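Local coordinates for protein GrgF (Penicillium sp. sh18, PDB 6LZH) that acts as a polyketide transferase of the alpha/beta hydrolase fold in gregatin A biosynthesis, a pathway that joins two polyketide chains into an alkylated furanone, at residues A110-C115 against N282-F287; N219-V224 against F252-E257; M234-L239 against C243-Q248. All blocks are in the same frame, centred on the assembly; numbering follows the deposited sequence.

Interactions 1 and 3 carry or border the active-site residues Cys115, Asp240 and His269, whereas interaction 2 lies away from them at the far end of helix 245-254. Interaction 1 ties the strand that ends at Cys115 to helix 277-292; interaction 3 sets the turn before Asp240 against the start of helix 245-254; interaction 2 packs the end of that helix on the loop 219-224. Interactions 1 and 3, centres about 15 Å apart, touch where Gln284 NE2 lies 3.8 Å from Val235 CG2, and again beside the active-site cysteine, with Cys115 SG 4.2 Å from Cys243 SG. Interactions 2 and 3, centres about 14 Å apart, meet where Met234 CE is 4.0 Å from Met255 SD.

Interaction 1: A110-C115 against N282-F287; sequences ALWGLC and NRQLDF
Trp112 and Gln284 make this contact by themselves, through one hydrogen bond in a buried setting. The indole NE1 donates to Gln284 OE1 over 2.8 Å, with an N-H...O angle of 152°. The oxygen arrives at the edge of the ring and in its plane, where the N-H points, and it also lies 3.5 Å from Trp112 CD1. The donor is tilted 26° from the carbonyl plane. Tryptophan suits this place because it fills the layer between sheet and helices with a large apolar surface while its single polar atom needs just one acceptor; a long, uncharged glutamine supplies it without burying a charge. Trp112 has CG anti to the backbone N (chi1 -178°), which sends the indole out from the strand, and Gln284 spans the rest of the gap with a chain extended beyond CG. The two backbones stay well apart, 9.8 Å between the CA atoms of Trp112 and Gln284. Beyond this pair, the indole rests on Leu35, Met37, Ile135 and Val137 of the flanking strands and on Leu49, while Gln284 packs on Phe56 and Ile135. Strand 108-114, leading to the nucleophile elbow at Cys115, is therefore covered here by helices 49-58 and 277-292.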
ATOM      1  N   ALA A 110      10.760  21.014   5.364  1.00 15.73           N
ATOM      2  CA  ALA A 110       9.981  20.304   6.365  1.00 17.02           C
ATOM      3  C   ALA A 110       8.615  19.921   5.794  1.00 12.83           C
ATOM      4  O   ALA A 110       8.151  20.476   4.799  1.00 16.94           O
ATOM      5  CB  ALA A 110       9.836  21.163   7.631  1.00 16.78           C
ATOM      6  N   LEU A 111       7.994  18.920   6.408  1.00 13.99           N
ATOM      7  CA  LEU A 111       6.641  18.503   6.076  1.00 15.14           C
ATOM      8  C   LEU A 111       5.734  18.805   7.259  1.00 15.32           C
ATOM      9  O   LEU A 111       6.137  18.625   8.413  1.00 15.71           O
ATOM     10  CB  LEU A 111       6.583  17.001   5.764  1.00 12.19           C
ATOM     11  CG  LEU A 111       7.484  16.472   4.641  1.00 13.68           C
ATOM     12  CD1 LEU A 111       7.251  14.965   4.457  1.00 11.28           C
ATOM     13  CD2 LEU A 111       7.223  17.251   3.347  1.00 10.16           C
ATOM     14  N   TRP A 112       4.502  19.209   6.967  1.00 13.09           N
ATOM     15  CA  TRP A 112       3.519  19.554   7.988  1.00 13.27           C
ATOM     16  C   TRP A 112       2.179  19.010   7.524  1.00 12.36           C
ATOM     17  O   TRP A 112       1.826  19.146   6.356  1.00 13.78           O
ATOM     18  CB  TRP A 112       3.466  21.080   8.173  1.00 13.26           C
ATOM     19  CG  TRP A 112       2.530  21.666   9.219  1.00 12.47           C
ATOM     20  CD1 TRP A 112       2.894  22.248  10.416  1.00 15.91           C
ATOM     21  CD2 TRP A 112       1.115  21.821   9.119  1.00 13.40           C
ATOM     22  NE1 TRP A 112       1.777  22.706  11.084  1.00 12.59           N
ATOM     23  CE2 TRP A 112       0.673  22.460  10.310  1.00 15.33           C
ATOM     24  CE3 TRP A 112       0.167  21.463   8.152  1.00 14.97           C
ATOM     25  CZ2 TRP A 112      -0.674  22.756  10.544  1.00 15.36           C
ATOM     26  CZ3 TRP A 112      -1.180  21.753   8.396  1.00 16.88           C
ATOM     27  CH2 TRP A 112      -1.580  22.392   9.573  1.00 14.34           C
ATOM     28  N   GLY A 113       1.426  18.397   8.417  1.00 13.83           N
ATOM     29  CA  GLY A 113       0.151  17.820   8.020  1.00 11.40           C
ATOM     30  C   GLY A 113      -0.863  17.893   9.132  1.00 13.05           C
ATOM     31  O   GLY A 113      -0.531  17.716  10.310  1.00 13.59           O
ATOM     32  N   LEU A 114      -2.124  18.122   8.750  1.00 11.37           N
ATOM     33  CA  LEU A 114      -3.246  18.153   9.680  1.00 14.51           C
ATOM     34  C   LEU A 114      -4.153  16.956   9.412  1.00 15.60           C
ATOM     35  O   LEU A 114      -4.508  16.678   8.263  1.00 14.12           O
ATOM     36  CB  LEU A 114      -4.039  19.458   9.530  1.00 13.29           C
ATOM     37  CG  LEU A 114      -5.352  19.549  10.308  1.00 16.81           C
ATOM     38  CD1 LEU A 114      -5.109  19.541  11.838  1.00 18.38           C
ATOM     39  CD2 LEU A 114      -6.118  20.789   9.907  1.00 16.63           C
ATOM     40  N   CYS A 115      -4.525  16.243  10.470  1.00 16.71           N
ATOM     41  CA  CYS A 115      -5.525  15.169  10.393  1.00 16.46           C
ATOM     42  C   CYS A 115      -4.992  14.097   9.446  1.00 16.60           C
ATOM     43  O   CYS A 115      -3.890  13.571   9.686  1.00 15.63           O
ATOM     44  CB  CYS A 115      -6.875  15.804  10.014  1.00 17.44           C
ATOM     45  SG  CYS A 115      -8.258  14.614   9.805  1.00 22.27           S
ATOM     46  N   ASN A 282       4.088  29.305  17.353  1.00 15.11           N
ATOM     47  CA  ASN A 282       5.425  29.659  17.844  1.00 16.93           C
ATOM     48  C   ASN A 282       6.177  28.431  18.327  1.00 17.22           C
ATOM     49  O   ASN A 282       7.394  28.312  18.119  1.00 17.48           O
ATOM     50  CB  ASN A 282       5.332  30.672  18.974  1.00 17.63           C
ATOM     51  CG  ASN A 282       5.349  32.080  18.462  1.00 23.94           C
ATOM     52  OD1 ASN A 282       6.014  32.361  17.466  1.00 27.27           O
ATOM     53  ND2 ASN A 282       4.605  32.974  19.115  1.00 23.85           N
ATOM     54  N   ARG A 283       5.464  27.517  18.982  1.00 16.82           N
ATOM     55  CA  ARG A 283       6.066  26.266  19.443  1.00 14.68           C
ATOM     56  C   ARG A 283       6.578  25.440  18.267  1.00 15.20           C
ATOM     57  O   ARG A 283       7.719  24.960  18.282  1.00 16.44           O
ATOM     58  CB  ARG A 283       5.040  25.492  20.273  1.00 16.27           C
ATOM     59  CG  ARG A 283       5.399  24.029  20.574  1.00 16.20           C
ATOM     60  CD  ARG A 283       6.583  23.901  21.549  1.00 17.71           C
ATOM     61  NE  ARG A 283       6.803  22.502  21.898  1.00 17.05           N
ATOM     62  CZ  ARG A 283       6.064  21.849  22.788  1.00 19.05           C
ATOM     63  NH1 ARG A 283       5.088  22.481  23.420  1.00 17.52           N
ATOM     64  NH2 ARG A 283       6.305  20.567  23.047  1.00 17.29           N
ATOM     65  N   GLN A 284       5.755  25.293  17.220  1.00 18.31           N
ATOM     66  CA  GLN A 284       6.161  24.554  16.027  1.00 15.64           C
ATOM     67  C   GLN A 284       7.289  25.268  15.299  1.00 16.65           C
ATOM     68  O   GLN A 284       8.205  24.627  14.782  1.00 11.91           O
ATOM     69  CB  GLN A 284       4.967  24.369  15.086  1.00 14.65           C
ATOM     70  CG  GLN A 284       3.900  23.432  15.649  1.00 15.27           C
ATOM     71  CD  GLN A 284       2.604  23.463  14.856  1.00 13.13           C
ATOM     72  OE1 GLN A 284       2.610  23.641  13.642  1.00 14.18           O
ATOM     73  NE2 GLN A 284       1.477  23.292  15.552  1.00 13.95           N
ATOM     74  N   LEU A 285       7.226  26.596  15.238  1.00 16.24           N
ATOM     75  CA  LEU A 285       8.320  27.365  14.658  1.00 14.37           C
ATOM     76  C   LEU A 285       9.624  27.146  15.430  1.00 17.84           C
ATOM     77  O   LEU A 285      10.699  27.015  14.830  1.00 19.73           O
ATOM     78  CB  LEU A 285       7.931  28.844  14.638  1.00 14.76           C
ATOM     79  CG  LEU A 285       9.054  29.781  14.209  1.00 18.41           C
ATOM     80  CD1 LEU A 285       9.275  29.606  12.718  1.00 16.11           C
ATOM     81  CD2 LEU A 285       8.674  31.221  14.555  1.00 21.02           C
ATOM     82  N   ASP A 286       9.547  27.092  16.759  1.00 18.59           N
ATOM     83  CA  ASP A 286      10.745  26.844  17.558  1.00 18.81           C
ATOM     84  C   ASP A 286      11.310  25.452  17.281  1.00 16.73           C
ATOM     85  O   ASP A 286      12.529  25.276  17.156  1.00 14.57           O
ATOM     86  CB  ASP A 286      10.416  27.003  19.048  1.00 15.74           C
ATOM     87  CG  ASP A 286      11.658  27.020  19.913  1.00 21.70           C
ATOM     88  OD1 ASP A 286      12.408  28.012  19.831  1.00 23.56           O
ATOM     89  OD2 ASP A 286      11.907  26.033  20.651  1.00 22.02           O
ATOM     90  N   PHE A 287      10.431  24.453  17.178  1.00 13.39           N
ATOM     91  CA  PHE A 287      10.850  23.112  16.779  1.00 15.50           C
ATOM     92  C   PHE A 287      11.602  23.148  15.456  1.00 14.43           C
ATOM     93  O   PHE A 287      12.697  22.595  15.336  1.00 16.36           O
ATOM     94  CB  PHE A 287       9.623  22.207  16.682  1.00 13.95           C
ATOM     95  CG  PHE A 287       9.897  20.872  16.053  1.00 14.84           C
ATOM     96  CD1 PHE A 287      10.463  19.845  16.789  1.00 15.63           C
ATOM     97  CD2 PHE A 287       9.579  20.636  14.721  1.00 16.22           C
ATOM     98  CE1 PHE A 287      10.709  18.594  16.203  1.00 18.25           C
ATOM     99  CE2 PHE A 287       9.828  19.378  14.135  1.00 14.55           C
ATOM    100  CZ  PHE A 287      10.389  18.380  14.867  1.00 14.89           C
TER

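Interaction 2: N219-V224 against F252-E257; sequences NILNVV and FEHMKE
The two backbones run close, with CA atoms 6.5 Å apart for Leu221 and His254 and 5.4 Å for Val224 and Met255, where helix 245-254 gives way to extended chain. Leu221 lays its branched end over one face of the imidazole: CD2 is 3.9 Å from His254 ND1, and CD1 sits near CE1. Leucine offers only carbon to the ring; ND1 is hydrogen-bonded to Asn250 O, one turn earlier. In Val224, with CG1 anti to the carbonyl carbon (chi1 -69°), CG2 falls between the backbone N and the carbonyl carbon and reaches His254 CB at 3.8 Å, and Val224 CB meets Met255 CG at 3.6 Å. A compact valine fits so close a backbone approach, whereas the flexible methionine can carry its sulfur onward into the core. A water bridges the chains, donating to Val224 O and accepting from Lys256 N, each at 2.8 Å. Leu221 and Val224 also lean on Cys251 of helix 245-254, Met255 packs on Ala232 and Met234 of strand 232-237, and Ile220 and Val223 turn to helix 116-127. Asn222 hydrogen-bonds Asn219 and Asn222 of the second subunit, so the loop lies between helix 245-254 and the dimer partner.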
ATOM      1  N   ASN A 219      -1.112   0.880   7.491  1.00 23.49           N
ATOM      2  CA  ASN A 219      -1.023   0.960   8.948  1.00 21.91           C
ATOM      3  C   ASN A 219       0.198   1.808   9.265  1.00 21.09           C
ATOM      4  O   ASN A 219       1.326   1.312   9.214  1.00 21.44           O
ATOM      5  CB  ASN A 219      -0.923  -0.422   9.585  1.00 23.82           C
ATOM      6  CG  ASN A 219      -0.840  -0.351  11.097  1.00 32.34           C
ATOM      7  OD1 ASN A 219      -0.884   0.742  11.686  1.00 28.52           O
ATOM      8  ND2 ASN A 219      -0.722  -1.513  11.737  1.00 28.40           N
ATOM      9  N   ILE A 220      -0.046   3.088   9.572  1.00 19.31           N
ATOM     10  CA  ILE A 220       1.028   4.037   9.847  1.00 19.12           C
ATOM     11  C   ILE A 220       1.910   3.547  10.994  1.00 21.20           C
ATOM     12  O   ILE A 220       3.115   3.815  11.017  1.00 21.12           O
ATOM     13  CB  ILE A 220       0.415   5.434  10.125  1.00 19.72           C
ATOM     14  CG1 ILE A 220       1.493   6.502  10.193  1.00 22.45           C
ATOM     15  CG2 ILE A 220      -0.454   5.439  11.371  1.00 22.18           C
ATOM     16  CD1 ILE A 220       2.330   6.560   8.925  1.00 21.79           C
ATOM     17  N   LEU A 221       1.335   2.819  11.950  1.00 21.73           N
ATOM     18  CA  LEU A 221       2.129   2.293  13.057  1.00 26.04           C
ATOM     19  C   LEU A 221       3.250   1.380  12.579  1.00 26.10           C
ATOM     20  O   LEU A 221       4.230   1.191  13.304  1.00 32.03           O
ATOM     21  CB  LEU A 221       1.241   1.532  14.046  1.00 24.80           C
ATOM     22  CG  LEU A 221       0.156   2.304  14.800  1.00 29.55           C
ATOM     23  CD1 LEU A 221      -0.491   1.428  15.860  1.00 35.37           C
ATOM     24  CD2 LEU A 221       0.711   3.555  15.430  1.00 27.69           C
ATOM     25  N   ASN A 222       3.143   0.827  11.376  1.00 26.73           N
ATOM     26  CA  ASN A 222       4.162  -0.093  10.877  1.00 29.07           C
ATOM     27  C   ASN A 222       5.375   0.600  10.266  1.00 33.54           C
ATOM     28  O   ASN A 222       6.367  -0.084   9.978  1.00 28.01           O
ATOM     29  CB  ASN A 222       3.557  -1.019   9.832  1.00 34.39           C
ATOM     30  CG  ASN A 222       2.771  -2.171  10.447  1.00 36.98           C
ATOM     31  OD1 ASN A 222       2.394  -3.108   9.751  1.00 42.85           O
ATOM     32  ND2 ASN A 222       2.531  -2.106  11.753  1.00 38.39           N
ATOM     33  N   VAL A 223       5.329   1.917  10.026  1.00 25.23           N
ATOM     34  CA  VAL A 223       6.469   2.553   9.375  1.00 24.08           C
ATOM     35  C   VAL A 223       6.996   3.758  10.151  1.00 18.74           C
ATOM     36  O   VAL A 223       8.074   4.267   9.830  1.00 24.31           O
ATOM     37  CB  VAL A 223       6.137   2.947   7.917  1.00 27.72           C
ATOM     38  CG1 VAL A 223       5.503   1.758   7.163  1.00 26.60           C
ATOM     39  CG2 VAL A 223       5.237   4.179   7.854  1.00 20.95           C
ATOM     40  N   VAL A 224       6.270   4.227  11.175  1.00 21.09           N
ATOM     41  CA  VAL A 224       6.728   5.447  11.852  1.00 17.55           C
ATOM     42  C   VAL A 224       8.034   5.230  12.618  1.00 23.98           C
ATOM     43  O   VAL A 224       8.764   6.198  12.888  1.00 16.63           O
ATOM     44  CB  VAL A 224       5.651   6.026  12.784  1.00 21.43           C
ATOM     45  CG1 VAL A 224       4.502   6.587  11.967  1.00 22.16           C
ATOM     46  CG2 VAL A 224       5.176   4.981  13.823  1.00 22.63           C
ATOM     47  N   PHE A 252       2.702   8.122  18.518  1.00 14.27           N
ATOM     48  CA  PHE A 252       3.903   8.737  19.086  1.00 17.76           C
ATOM     49  C   PHE A 252       4.747   7.709  19.833  1.00 18.04           C
ATOM     50  O   PHE A 252       5.980   7.720  19.738  1.00 16.41           O
ATOM     51  CB  PHE A 252       3.541   9.893  20.020  1.00 17.27           C
ATOM     52  CG  PHE A 252       4.734  10.732  20.443  1.00 17.11           C
ATOM     53  CD1 PHE A 252       5.232  11.713  19.596  1.00 19.72           C
ATOM     54  CD2 PHE A 252       5.363  10.531  21.667  1.00 20.49           C
ATOM     55  CE1 PHE A 252       6.333  12.473  19.941  1.00 16.92           C
ATOM     56  CE2 PHE A 252       6.486  11.315  22.045  1.00 15.99           C
ATOM     57  CZ  PHE A 252       6.967  12.278  21.163  1.00 17.95           C
ATOM     58  N   GLU A 253       4.100   6.803  20.567  1.00 18.11           N
ATOM     59  CA  GLU A 253       4.856   5.817  21.327  1.00 19.60           C
ATOM     60  C   GLU A 253       5.634   4.882  20.409  1.00 20.84           C
ATOM     61  O   GLU A 253       6.735   4.450  20.761  1.00 21.56           O
ATOM     62  CB  GLU A 253       3.916   5.048  22.257  1.00 23.53           C
ATOM     63  CG  GLU A 253       3.422   5.933  23.402  1.00 24.12           C
ATOM     64  CD  GLU A 253       2.533   5.227  24.402  1.00 35.53           C
ATOM     65  OE1 GLU A 253       3.044   4.369  25.153  1.00 44.81           O
ATOM     66  OE2 GLU A 253       1.327   5.550  24.455  1.00 34.20           O
ATOM     67  N   HIS A 254       5.111   4.605  19.205  1.00 19.29           N
ATOM     68  CA  HIS A 254       5.800   3.747  18.241  1.00 21.55           C
ATOM     69  C   HIS A 254       6.953   4.450  17.535  1.00 22.06           C
ATOM     70  O   HIS A 254       7.812   3.778  16.956  1.00 17.72           O
ATOM     71  CB  HIS A 254       4.813   3.226  17.192  1.00 22.51           C
ATOM     72  CG  HIS A 254       3.970   2.091  17.677  1.00 23.50           C
ATOM     73  ND1 HIS A 254       2.811   2.279  18.397  1.00 25.78           N
ATOM     74  CD2 HIS A 254       4.120   0.751  17.547  1.00 29.61           C
ATOM     75  CE1 HIS A 254       2.279   1.103  18.686  1.00 26.49           C
ATOM     76  NE2 HIS A 254       3.055   0.160  18.183  1.00 32.30           N
ATOM     77  N   MET A 255       6.999   5.777  17.571  1.00 18.78           N
ATOM     78  CA  MET A 255       8.098   6.484  16.940  1.00 17.41           C
ATOM     79  C   MET A 255       9.364   6.433  17.807  1.00 19.73           C
ATOM     80  O   MET A 255       9.317   6.256  19.030  1.00 18.66           O
ATOM     81  CB  MET A 255       7.697   7.940  16.660  1.00 17.31           C
ATOM     82  CG  MET A 255       6.551   8.042  15.643  1.00 15.38           C
ATOM     83  SD  MET A 255       5.617   9.585  15.746  1.00 19.03           S
ATOM     84  CE  MET A 255       6.872  10.786  15.337  1.00 17.32           C
ATOM     85  N   LYS A 256      10.510   6.597  17.155  1.00 18.54           N
ATOM     86  CA  LYS A 256      11.787   6.706  17.850  1.00 18.55           C
ATOM     87  C   LYS A 256      12.198   8.170  18.035  1.00 18.35           C
ATOM     88  O   LYS A 256      11.722   9.070  17.331  1.00 16.35           O
ATOM     89  CB  LYS A 256      12.879   5.965  17.083  1.00 18.30           C
ATOM     90  CG  LYS A 256      12.736   4.436  17.082  1.00 24.96           C
ATOM     91  CD  LYS A 256      13.588   3.859  15.953  1.00 30.80           C
ATOM     92  CE  LYS A 256      14.256   2.549  16.315  1.00 36.28           C
ATOM     93  NZ  LYS A 256      13.281   1.433  16.445  1.00 40.20           N
ATOM     94  N   GLU A 257      13.114   8.398  18.986  1.00 17.47           N
ATOM     95  CA  GLU A 257      13.765   9.702  19.106  1.00 14.86           C
ATOM     96  C   GLU A 257      14.643   9.938  17.879  1.00 16.99           C
ATOM     97  O   GLU A 257      15.173   8.988  17.304  1.00 17.93           O
ATOM     98  CB  GLU A 257      14.621   9.773  20.377  1.00 19.81           C
ATOM     99  CG  GLU A 257      13.835   9.758  21.705  1.00 18.13           C
ATOM    100  CD  GLU A 257      12.955  10.977  21.871  1.00 18.80           C
ATOM    101  OE1 GLU A 257      13.268  12.032  21.258  1.00 18.50           O
ATOM    102  OE2 GLU A 257      11.962  10.882  22.624  1.00 15.57           O
TER
HETATM  103  O   HOH W   1      10.815   7.188  14.486  1.00 17.36           O

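Interaction 3: M234-L239 against C243-Q248; sequences MVTPEL and CPTEDQ
Thr245 and Gln248, one helical turn apart, supply the polar contacts to the end of strand 232-237. Thr245 OG1 donates to Pro237 O over 2.8 Å. It is also hydrogen-bonded to the backbone N of Asp240, so this one hydroxyl joins the first turn of the helix to both sides of the bend after the strand. Threonine serves well here because its hydroxyl is short enough to meet main-chain atoms close by. The second bond runs from Thr236 OG1 to Gln248 OE1, 2.9 Å long, the two side chains coming from opposite directions and the hydroxyl tilted 35° from the amide's carbonyl plane. At the other end of the amide, Gln248 NE2 donates to Cys243 O at 2.8 Å, nearly in the amide plane. Bonds at both OE1 and NE2 fix the rotation of this buried group.

The strand, turn and helix form the first half of the beta-alpha-beta unit that continues into strand 259-264, and in the alpha/beta hydrolase fold the loop after such a strand carries the acid of the triad. Here it holds Asp240, whose OD1 accepts from Cys243 N and whose OD2 has a weak hydrogen bond with Gln248 NE2, which would make Gln248 a second-shell neighbour of the aspartate.

The van der Waals contacts lie alongside. Thr236 CG2, anti to the backbone N while OG1 faces the glutamine (chi1 -68°), meets Thr245 CG2 at 3.7 Å. Pro237 sets its CD 3.7 Å from Gln248 OE1. Deeper in, Met234 SD lies 3.2 Å from Gln248 O and 3.9 Å from Gln248 CB, the bend at chi3 (-69°) sets CE 3.5 Å from the same Gln248 O, and the side chain also packs on Leu261, Cys251 and Phe252 between the sheet and helix 245-254.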
ATOM      1  N   MET A 234       4.768  15.726  17.076  1.00 12.41           N
ATOM      2  CA  MET A 234       3.333  15.518  17.048  1.00 16.34           C
ATOM      3  C   MET A 234       2.644  16.567  17.899  1.00 15.80           C
ATOM      4  O   MET A 234       3.107  16.887  19.006  1.00 14.32           O
ATOM      5  CB  MET A 234       2.942  14.130  17.556  1.00 15.05           C
ATOM      6  CG  MET A 234       1.479  13.824  17.232  1.00 16.66           C
ATOM      7  SD  MET A 234       1.051  12.151  17.720  1.00 20.87           S
ATOM      8  CE  MET A 234       1.982  11.166  16.542  1.00 20.11           C
ATOM      9  N   VAL A 235       1.525  17.073  17.390  1.00 14.62           N
ATOM     10  CA  VAL A 235       0.714  18.078  18.077  1.00 12.14           C
ATOM     11  C   VAL A 235      -0.676  17.498  18.260  1.00 15.19           C
ATOM     12  O   VAL A 235      -1.446  17.377  17.293  1.00 18.50           O
ATOM     13  CB  VAL A 235       0.669  19.403  17.313  1.00 16.42           C
ATOM     14  CG1 VAL A 235      -0.221  20.406  18.047  1.00 15.10           C
ATOM     15  CG2 VAL A 235       2.088  19.930  17.141  1.00 16.27           C
ATOM     16  N   THR A 236      -0.995  17.129  19.499  1.00 15.30           N
ATOM     17  CA  THR A 236      -2.143  16.282  19.792  1.00 15.36           C
ATOM     18  C   THR A 236      -3.109  17.045  20.689  1.00 16.06           C
ATOM     19  O   THR A 236      -2.742  17.404  21.821  1.00 16.11           O
ATOM     20  CB  THR A 236      -1.685  14.980  20.468  1.00 19.86           C
ATOM     21  OG1 THR A 236      -0.957  14.178  19.527  1.00 18.37           O
ATOM     22  CG2 THR A 236      -2.868  14.183  20.984  1.00 17.10           C
ATOM     23  N   PRO A 237      -4.330  17.323  20.240  1.00 14.07           N
ATOM     24  CA  PRO A 237      -5.320  17.902  21.150  1.00 16.45           C
ATOM     25  C   PRO A 237      -5.598  16.919  22.276  1.00 17.08           C
ATOM     26  O   PRO A 237      -5.637  15.706  22.059  1.00 17.78           O
ATOM     27  CB  PRO A 237      -6.548  18.120  20.255  1.00 16.85           C
ATOM     28  CG  PRO A 237      -6.001  18.126  18.814  1.00 17.80           C
ATOM     29  CD  PRO A 237      -4.876  17.112  18.883  1.00 17.05           C
ATOM     30  N   GLU A 238      -5.730  17.449  23.500  1.00 17.61           N
ATOM     31  CA  GLU A 238      -5.921  16.581  24.664  1.00 19.47           C
ATOM     32  C   GLU A 238      -7.245  15.834  24.598  1.00 17.91           C
ATOM     33  O   GLU A 238      -7.338  14.683  25.047  1.00 17.91           O
ATOM     34  CB  GLU A 238      -5.841  17.391  25.963  1.00 22.32           C
ATOM     35  CG  GLU A 238      -6.261  16.617  27.234  1.00 21.52           C
ATOM     36  CD  GLU A 238      -6.379  17.514  28.478  1.00 27.63           C
ATOM     37  OE1 GLU A 238      -6.263  18.751  28.362  1.00 22.42           O
ATOM     38  OE2 GLU A 238      -6.611  16.980  29.580  1.00 32.43           O
ATOM     39  N   LEU A 239      -8.264  16.458  24.028  1.00 14.72           N
ATOM     40  CA  LEU A 239      -9.635  15.971  24.070  1.00 19.80           C
ATOM     41  C   LEU A 239     -10.147  15.656  22.670  1.00 19.45           C
ATOM     42  O   LEU A 239     -11.309  15.918  22.337  1.00 18.62           O
ATOM     43  CB  LEU A 239     -10.539  16.993  24.760  1.00 19.50           C
ATOM     44  CG  LEU A 239     -10.055  17.423  26.149  1.00 22.40           C
ATOM     45  CD1 LEU A 239     -10.974  18.524  26.718  1.00 20.46           C
ATOM     46  CD2 LEU A 239      -9.947  16.206  27.094  1.00 22.23           C
ATOM     47  N   CYS A 243     -10.217  12.163  15.987  1.00 20.98           N
ATOM     48  CA  CYS A 243      -9.009  11.358  15.833  1.00 21.55           C
ATOM     49  C   CYS A 243      -8.561  11.044  17.251  1.00 19.92           C
ATOM     50  O   CYS A 243      -7.792  11.819  17.836  1.00 18.82           O
ATOM     51  CB  CYS A 243      -7.901  12.114  15.097  1.00 25.40           C
ATOM     52  SG  CYS A 243      -8.145  12.412  13.368  1.00 31.04           S
ATOM     53  N   PRO A 244      -9.003   9.909  17.849  1.00 19.44           N
ATOM     54  CA  PRO A 244      -8.776   9.667  19.287  1.00 20.58           C
ATOM     55  C   PRO A 244      -7.373  10.018  19.773  1.00 16.69           C
ATOM     56  O   PRO A 244      -6.375   9.555  19.221  1.00 19.01           O
ATOM     57  CB  PRO A 244      -9.055   8.165  19.420  1.00 20.59           C
ATOM     58  CG  PRO A 244     -10.141   7.915  18.381  1.00 24.71           C
ATOM     59  CD  PRO A 244      -9.800   8.838  17.221  1.00 21.16           C
ATOM     60  N   THR A 245      -7.303  10.866  20.794  1.00 17.35           N
ATOM     61  CA  THR A 245      -6.019  11.184  21.421  1.00 17.73           C
ATOM     62  C   THR A 245      -5.229   9.920  21.753  1.00 17.78           C
ATOM     63  O   THR A 245      -4.004   9.880  21.579  1.00 17.00           O
ATOM     64  CB  THR A 245      -6.265  12.034  22.677  1.00 22.57           C
ATOM     65  OG1 THR A 245      -6.922  13.255  22.305  1.00 18.52           O
ATOM     66  CG2 THR A 245      -4.952  12.363  23.407  1.00 17.93           C
ATOM     67  N   GLU A 246      -5.914   8.861  22.211  1.00 14.31           N
ATOM     68  CA  GLU A 246      -5.201   7.626  22.516  1.00 17.80           C
ATOM     69  C   GLU A 246      -4.509   7.073  21.280  1.00 20.18           C
ATOM     70  O   GLU A 246      -3.373   6.600  21.369  1.00 17.62           O
ATOM     71  CB  GLU A 246      -6.147   6.577  23.085  1.00 19.56           C
ATOM     72  CG  GLU A 246      -6.563   6.823  24.514  1.00 22.19           C
ATOM     73  CD  GLU A 246      -7.675   5.873  24.916  1.00 24.94           C
ATOM     74  OE1 GLU A 246      -8.658   5.763  24.157  1.00 25.49           O
ATOM     75  OE2 GLU A 246      -7.553   5.225  25.971  1.00 23.80           O
ATOM     76  N   ASP A 247      -5.186   7.115  20.124  1.00 19.00           N
ATOM     77  CA  ASP A 247      -4.569   6.658  18.878  1.00 21.11           C
ATOM     78  C   ASP A 247      -3.330   7.484  18.545  1.00 16.10           C
ATOM     79  O   ASP A 247      -2.288   6.936  18.165  1.00 16.21           O
ATOM     80  CB  ASP A 247      -5.568   6.751  17.726  1.00 22.84           C
ATOM     81  CG  ASP A 247      -6.633   5.679  17.778  1.00 27.12           C
ATOM     82  OD1 ASP A 247      -6.491   4.728  18.572  1.00 26.10           O
ATOM     83  OD2 ASP A 247      -7.599   5.797  17.002  1.00 29.46           O
ATOM     84  N   GLN A 248      -3.442   8.813  18.635  1.00 15.30           N
ATOM     85  CA  GLN A 248      -2.297   9.674  18.311  1.00 16.21           C
ATOM     86  C   GLN A 248      -1.112   9.389  19.231  1.00 16.89           C
ATOM     87  O   GLN A 248       0.042   9.328  18.782  1.00 15.31           O
ATOM     88  CB  GLN A 248      -2.690  11.157  18.413  1.00 16.68           C
ATOM     89  CG  GLN A 248      -3.844  11.612  17.495  1.00 15.70           C
ATOM     90  CD  GLN A 248      -4.214  13.086  17.696  1.00 16.31           C
ATOM     91  OE1 GLN A 248      -3.335  13.954  17.814  1.00 14.97           O
ATOM     92  NE2 GLN A 248      -5.525  13.378  17.735  1.00 16.66           N
TER